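Local coordinates for protein ribonucleoside-diphosphate reductase subunit beta (PDB 4N83) that serves as the dimanganese-bearing small subunit of a class Ib ribonucleotide reductase, which probably makes deoxyribonucleotides for DNA synthesis from the corresponding ribonucleotides, at residues 248-258 / 270-281. Numbering follows the deposited sequence.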
ATOM      1  N   GLU A 248      32.453 -10.972 -11.959  1.00131.98           N
ATOM      2  CA  GLU A 248      31.541 -10.106 -12.712  1.00131.85           C
ATOM      3  C   GLU A 248      30.452  -9.510 -11.816  1.00132.29           C
ATOM      4  O   GLU A 248      30.057  -8.358 -12.001  1.00131.95           O
ATOM      5  CB  GLU A 248      30.895 -10.871 -13.869  1.00131.49           C
ATOM      6  CG  GLU A 248      31.865 -11.269 -14.968  1.00132.63           C
ATOM      7  CD  GLU A 248      31.178 -11.971 -16.122  1.00132.10           C
ATOM      8  OE1 GLU A 248      31.327 -11.512 -17.274  1.00131.24           O
ATOM      9  OE2 GLU A 248      30.480 -12.979 -15.878  1.00132.62           O
ATOM     10  N   VAL A 249      29.967 -10.301 -10.859  1.00134.17           N
ATOM     11  CA  VAL A 249      28.966  -9.832  -9.891  1.00133.54           C
ATOM     12  C   VAL A 249      29.581  -8.795  -8.947  1.00133.74           C
ATOM     13  O   VAL A 249      28.914  -7.838  -8.546  1.00132.83           O
ATOM     14  CB  VAL A 249      28.367 -11.003  -9.073  1.00133.99           C
ATOM     15  CG1 VAL A 249      27.458 -10.489  -7.961  1.00133.07           C
ATOM     16  CG2 VAL A 249      27.598 -11.952  -9.982  1.00133.76           C
ATOM     17  N   LYS A 250      30.849  -8.996  -8.597  1.00135.02           N
ATOM     18  CA  LYS A 250      31.599  -8.025  -7.799  1.00134.76           C
ATOM     19  C   LYS A 250      31.764  -6.698  -8.546  1.00133.50           C
ATOM     20  O   LYS A 250      31.686  -5.628  -7.941  1.00133.31           O
ATOM     21  CB  LYS A 250      32.967  -8.593  -7.411  1.00136.39           C
ATOM     22  CG  LYS A 250      32.892  -9.709  -6.380  1.00137.38           C
ATOM     23  CD  LYS A 250      34.228 -10.413  -6.211  1.00139.18           C
ATOM     24  CE  LYS A 250      34.167 -11.451  -5.104  1.00140.14           C
ATOM     25  NZ  LYS A 250      35.474 -12.137  -4.912  1.00142.53           N
ATOM     26  N   THR A 251      31.986  -6.778  -9.858  1.00132.86           N
ATOM     27  CA  THR A 251      32.055  -5.591 -10.716  1.00131.01           C
ATOM     28  C   THR A 251      30.696  -4.886 -10.784  1.00129.87           C
ATOM     29  O   THR A 251      30.628  -3.657 -10.828  1.00129.42           O
ATOM     30  CB  THR A 251      32.495  -5.956 -12.152  1.00129.98           C
ATOM     31  OG1 THR A 251      33.613  -6.851 -12.106  1.00129.81           O
ATOM     32  CG2 THR A 251      32.882  -4.710 -12.939  1.00129.13           C
ATOM     33  N   PHE A 252      29.625  -5.677 -10.792  1.00130.15           N
ATOM     34  CA  PHE A 252      28.258  -5.159 -10.852  1.00129.29           C
ATOM     35  C   PHE A 252      27.834  -4.537  -9.518  1.00128.74           C
ATOM     36  O   PHE A 252      27.093  -3.552  -9.498  1.00126.21           O
ATOM     37  CB  PHE A 252      27.300  -6.293 -11.250  1.00129.97           C
ATOM     38  CG  PHE A 252      25.952  -5.832 -11.747  1.00129.96           C
ATOM     39  CD1 PHE A 252      25.846  -4.877 -12.752  1.00129.75           C
ATOM     40  CD2 PHE A 252      24.784  -6.391 -11.238  1.00130.32           C
ATOM     41  CE1 PHE A 252      24.604  -4.468 -13.216  1.00128.90           C
ATOM     42  CE2 PHE A 252      23.542  -5.990 -11.703  1.00128.87           C
ATOM     43  CZ  PHE A 252      23.451  -5.028 -12.693  1.00128.15           C
ATOM     44  N   LEU A 253      28.309  -5.111  -8.413  1.00130.53           N
ATOM     45  CA  LEU A 253      28.001  -4.606  -7.068  1.00130.61           C
ATOM     46  C   LEU A 253      28.662  -3.258  -6.782  1.00129.81           C
ATOM     47  O   LEU A 253      28.044  -2.374  -6.188  1.00128.17           O
ATOM     48  CB  LEU A 253      28.416  -5.623  -5.997  1.00133.04           C
ATOM     49  CG  LEU A 253      27.429  -6.766  -5.741  1.00133.71           C
ATOM     50  CD1 LEU A 253      28.090  -7.879  -4.940  1.00135.56           C
ATOM     51  CD2 LEU A 253      26.185  -6.249  -5.029  1.00132.86           C
ATOM     52  N   ARG A 254      29.919  -3.111  -7.194  1.00130.21           N
ATOM     53  CA  ARG A 254      30.639  -1.845  -7.047  1.00130.01           C
ATOM     54  C   ARG A 254      30.015  -0.741  -7.904  1.00126.63           C
ATOM     55  O   ARG A 254      30.015   0.429  -7.517  1.00125.63           O
ATOM     56  CB  ARG A 254      32.117  -2.018  -7.415  1.00132.98           C
ATOM     57  CG  ARG A 254      32.927  -2.796  -6.388  1.00135.91           C
ATOM     58  CD  ARG A 254      34.395  -2.883  -6.783  1.00138.24           C
ATOM     59  NE  ARG A 254      34.621  -3.855  -7.855  1.00139.02           N
ATOM     60  CZ  ARG A 254      34.923  -5.144  -7.680  1.00140.48           C
ATOM     61  NH1 ARG A 254      35.048  -5.667  -6.463  1.00141.50           N
ATOM     62  NH2 ARG A 254      35.104  -5.923  -8.741  1.00141.22           N
ATOM     63  N   TYR A 255      29.484  -1.127  -9.063  1.00124.21           N
ATOM     64  CA  TYR A 255      28.858  -0.188  -9.994  1.00121.84           C
ATOM     65  C   TYR A 255      27.568   0.406  -9.425  1.00118.52           C
ATOM     66  O   TYR A 255      27.404   1.625  -9.392  1.00118.12           O
ATOM     67  CB  TYR A 255      28.583  -0.882 -11.336  1.00122.20           C
ATOM     68  CG  TYR A 255      27.742  -0.077 -12.304  1.00121.61           C
ATOM     69  CD1 TYR A 255      28.151   1.184 -12.730  1.00121.71           C
ATOM     70  CD2 TYR A 255      26.543  -0.580 -12.801  1.00121.01           C
ATOM     71  CE1 TYR A 255      27.387   1.923 -13.617  1.00120.76           C
ATOM     72  CE2 TYR A 255      25.771   0.151 -13.689  1.00120.16           C
ATOM     73  CZ  TYR A 255      26.197   1.402 -14.094  1.00119.88           C
ATOM     74  OH  TYR A 255      25.434   2.131 -14.974  1.00118.27           O
ATOM     75  N   ASN A 256      26.663  -0.461  -8.976  1.00116.10           N
ATOM     76  CA  ASN A 256      25.375  -0.024  -8.426  1.00113.30           C
ATOM     77  C   ASN A 256      25.468   0.608  -7.035  1.00113.49           C
ATOM     78  O   ASN A 256      24.536   1.286  -6.600  1.00112.67           O
ATOM     79  CB  ASN A 256      24.382  -1.190  -8.400  1.00111.89           C
ATOM     80  CG  ASN A 256      23.857  -1.537  -9.779  1.00110.20           C
ATOM     81  OD1 ASN A 256      23.368  -0.669 -10.502  1.00108.05           O
ATOM     82  ND2 ASN A 256      23.946  -2.807 -10.149  1.00110.36           N
ATOM     83  N   ALA A 257      26.583   0.383  -6.339  1.00114.92           N
ATOM     84  CA  ALA A 257      26.844   1.041  -5.058  1.00115.53           C
ATOM     85  C   ALA A 257      26.932   2.556  -5.232  1.00114.71           C
ATOM     86  O   ALA A 257      26.537   3.316  -4.348  1.00113.75           O
ATOM     87  CB  ALA A 257      28.128   0.507  -4.439  1.00117.55           C
ATOM     88  N   ASN A 258      27.448   2.980  -6.384  1.00114.67           N
ATOM     89  CA  ASN A 258      27.574   4.398  -6.715  1.00114.44           C
ATOM     90  C   ASN A 258      26.221   5.060  -6.976  1.00112.58           C
ATOM     91  O   ASN A 258      26.035   6.240  -6.674  1.00111.66           O
ATOM     92  CB  ASN A 258      28.481   4.573  -7.935  1.00115.04           C
ATOM     93  CG  ASN A 258      29.867   3.981  -7.724  1.00117.36           C
ATOM     94  OD1 ASN A 258      30.403   4.010  -6.615  1.00118.64           O
ATOM     95  ND2 ASN A 258      30.451   3.438  -8.788  1.00118.21           N
ATOM     96  N   PHE A 270      33.408   3.865  -6.161  1.00115.99           N
ATOM     97  CA  PHE A 270      34.223   2.949  -6.967  1.00116.52           C
ATOM     98  C   PHE A 270      34.465   3.475  -8.384  1.00115.56           C
ATOM     99  O   PHE A 270      33.692   4.293  -8.883  1.00112.83           O
ATOM    100  CB  PHE A 270      33.558   1.573  -7.030  1.00116.32           C
ATOM    101  CG  PHE A 270      33.403   0.915  -5.688  1.00117.49           C
ATOM    102  CD1 PHE A 270      32.244   1.089  -4.944  1.00116.47           C
ATOM    103  CD2 PHE A 270      34.421   0.128  -5.165  1.00119.54           C
ATOM    104  CE1 PHE A 270      32.099   0.487  -3.705  1.00117.66           C
ATOM    105  CE2 PHE A 270      34.282  -0.477  -3.926  1.00120.72           C
ATOM    106  CZ  PHE A 270      33.120  -0.299  -3.196  1.00120.00           C
ATOM    107  N   PRO A 271      35.546   3.004  -9.039  1.00117.37           N
ATOM    108  CA  PRO A 271      35.849   3.400 -10.417  1.00117.53           C
ATOM    109  C   PRO A 271      35.141   2.559 -11.490  1.00116.76           C
ATOM    110  O   PRO A 271      35.283   2.849 -12.681  1.00115.24           O
ATOM    111  CB  PRO A 271      37.364   3.195 -10.501  1.00119.73           C
ATOM    112  CG  PRO A 271      37.627   2.054  -9.581  1.00120.79           C
ATOM    113  CD  PRO A 271      36.602   2.137  -8.480  1.00119.51           C
ATOM    114  N   ASP A 272      34.392   1.537 -11.076  1.00117.04           N
ATOM    115  CA  ASP A 272      33.712   0.641 -12.017  1.00116.63           C
ATOM    116  C   ASP A 272      32.547   1.342 -12.714  1.00114.70           C
ATOM    117  O   ASP A 272      31.532   1.644 -12.087  1.00113.89           O
ATOM    118  CB  ASP A 272      33.199  -0.611 -11.299  1.00116.98           C
ATOM    119  CG  ASP A 272      34.319  -1.471 -10.744  1.00119.32           C
ATOM    120  OD1 ASP A 272      34.059  -2.656 -10.445  1.00119.58           O
ATOM    121  OD2 ASP A 272      35.454  -0.969 -10.602  1.00121.05           O
ATOM    122  N   SER A 273      32.707   1.595 -14.011  1.00114.03           N
ATOM    123  CA  SER A 273      31.674   2.236 -14.824  1.00111.31           C
ATOM    124  C   SER A 273      30.803   1.175 -15.505  1.00110.23           C
ATOM    125  O   SER A 273      30.852  -0.002 -15.141  1.00110.55           O
ATOM    126  CB  SER A 273      32.327   3.147 -15.866  1.00110.99           C
ATOM    127  OG  SER A 273      31.362   3.955 -16.517  1.00109.64           O
ATOM    128  N   ALA A 274      30.004   1.597 -16.483  1.00108.50           N
ATOM    129  CA  ALA A 274      29.167   0.678 -17.257  1.00107.58           C
ATOM    130  C   ALA A 274      29.993  -0.206 -18.196  1.00108.95           C
ATOM    131  O   ALA A 274      29.612  -1.344 -18.468  1.00108.95           O
ATOM    132  CB  ALA A 274      28.125   1.452 -18.050  1.00106.15           C
ATOM    133  N   ASP A 275      31.115   0.322 -18.689  1.00110.48           N
ATOM    134  CA  ASP A 275      32.019  -0.434 -19.567  1.00112.11           C
ATOM    135  C   ASP A 275      32.757  -1.563 -18.835  1.00114.60           C
ATOM    136  O   ASP A 275      33.187  -2.533 -19.463  1.00115.37           O
ATOM    137  CB  ASP A 275      33.045   0.498 -20.227  1.00111.85           C
ATOM    138  CG  ASP A 275      32.421   1.447 -21.238  1.00110.05           C
ATOM    139  OD1 ASP A 275      33.106   2.414 -21.637  1.00109.09           O
ATOM    140  OD2 ASP A 275      31.258   1.235 -21.642  1.00108.37           O
ATOM    141  N   ASP A 276      32.906  -1.431 -17.518  1.00115.88           N
ATOM    142  CA  ASP A 276      33.562  -2.457 -16.703  1.00117.68           C
ATOM    143  C   ASP A 276      32.641  -3.656 -16.463  1.00117.19           C
ATOM    144  O   ASP A 276      33.100  -4.798 -16.410  1.00118.32           O
ATOM    145  CB  ASP A 276      34.013  -1.870 -15.360  1.00118.34           C
ATOM    146  CG  ASP A 276      35.008  -0.733 -15.523  1.00119.14           C
ATOM    147  OD1 ASP A 276      34.667   0.267 -16.191  1.00118.42           O
ATOM    148  OD2 ASP A 276      36.127  -0.835 -14.978  1.00120.81           O
ATOM    149  N   VAL A 277      31.346  -3.383 -16.323  1.00115.85           N
ATOM    150  CA  VAL A 277      30.336  -4.421 -16.110  1.00115.38           C
ATOM    151  C   VAL A 277      30.166  -5.269 -17.370  1.00115.48           C
ATOM    152  O   VAL A 277      30.399  -4.789 -18.480  1.00114.55           O
ATOM    153  CB  VAL A 277      28.977  -3.790 -15.722  1.00113.81           C
ATOM    154  CG1 VAL A 277      27.866  -4.833 -15.668  1.00113.40           C
ATOM    155  CG2 VAL A 277      29.090  -3.064 -14.389  1.00113.85           C
ATOM    156  N   ASN A 278      29.769  -6.527 -17.188  1.00116.59           N
ATOM    157  CA  ASN A 278      29.461  -7.424 -18.302  1.00118.07           C
ATOM    158  C   ASN A 278      28.578  -6.729 -19.342  1.00117.56           C
ATOM    159  O   ASN A 278      27.583  -6.096 -18.984  1.00115.43           O
ATOM    160  CB  ASN A 278      28.770  -8.695 -17.784  1.00118.23           C
ATOM    161  CG  ASN A 278      28.471  -9.699 -18.887  1.00118.72           C
ATOM    162  OD1 ASN A 278      27.619  -9.464 -19.743  1.00117.32           O
ATOM    163  ND2 ASN A 278      29.164 -10.832 -18.862  1.00119.74           N
ATOM    164  N   PRO A 279      28.940  -6.840 -20.635  1.00119.79           N
ATOM    165  CA  PRO A 279      28.205  -6.118 -21.677  1.00120.04           C
ATOM    166  C   PRO A 279      26.786  -6.637 -21.918  1.00120.29           C
ATOM    167  O   PRO A 279      25.890  -5.844 -22.213  1.00118.71           O
ATOM    168  CB  PRO A 279      29.071  -6.322 -22.924  1.00121.20           C
ATOM    169  CG  PRO A 279      29.797  -7.597 -22.676  1.00122.49           C
ATOM    170  CD  PRO A 279      30.043  -7.642 -21.197  1.00121.84           C
ATOM    171  N   ILE A 280      26.586  -7.950 -21.792  1.00121.84           N
ATOM    172  CA  ILE A 280      25.276  -8.555 -22.053  1.00121.73           C
ATOM    173  C   ILE A 280      24.307  -8.321 -20.885  1.00119.83           C
ATOM    174  O   ILE A 280      23.090  -8.389 -21.060  1.00117.55           O
ATOM    175  CB  ILE A 280      25.398 -10.067 -22.397  1.00123.38           C
ATOM    176  CG1 ILE A 280      24.481 -10.425 -23.574  1.00123.75           C
ATOM    177  CG2 ILE A 280      25.116 -10.957 -21.191  1.00122.96           C
ATOM    178  CD1 ILE A 280      25.033 -10.029 -24.929  1.00124.29           C
ATOM    179  N   VAL A 281      24.853  -8.053 -19.699  1.00120.35           N
ATOM    180  CA  VAL A 281      24.048  -7.652 -18.543  1.00120.00           C
ATOM    181  C   VAL A 281      23.648  -6.183 -18.677  1.00117.91           C
ATOM    182  O   VAL A 281      22.542  -5.798 -18.291  1.00116.53           O
ATOM    183  CB  VAL A 281      24.802  -7.875 -17.213  1.00121.29           C
ATOM    184  CG1 VAL A 281      23.989  -7.358 -16.030  1.00120.02           C
ATOM    185  CG2 VAL A 281      25.124  -9.353 -17.035  1.00123.01           C
TER
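Arg254 leaves its helix with CG beside the backbone N (chi1 -72°), which sets CG over one face of the Phe270 ring, and the bend at chi3 (-76°) turns NE to Asp272. Arg254 CG stands 3.7 Å from the ring centroid in a CH-pi contact, and beyond it NE donates to Asp272 OD1 at 2.9 Å, a nearly straight salt bridge lying in the guanidinium plane but reaching OD1 from above the carboxylate plane. Arginine suits the place because its apolar shaft can pack against an aromatic ring while its head, also bonded through NH1 to Tyr229, meets an acid. Asn258 pins the start of 270-281: its OD1 accepts from Phe270 N at 3.0 Å, and its ND2 makes a weak bond to Phe270 O, using both halves of the amide on one backbone residue. Beta-branched Val277 has two methyls for two aromatic side chains, CG1 3.5 Å from Phe252 CD1 and CG2 3.9 Å from Tyr255 CG. Over one face of the Phe252 ring lies Val281 CG1; Asn256 ND2 covers the opposite face. The Asn278 amide offers an acceptor and a donor: as N-cap its OD1 accepts from Val281 N at 3.1 Å, while its ND2 donates to Glu248 OE1 at 2.8 Å, tying the cap to the neighbouring helix. With Asn278 beside Glu248 and Phe270 beside Arg254, the loop runs antiparallel along helix 246-263, in the ferritin-like small-chain fold, and delivers the chain into helix 279-285, while Val249 and Leu253 face helix 211-240 and Phe166 of helix 162-173 touches Glu248 and Val281.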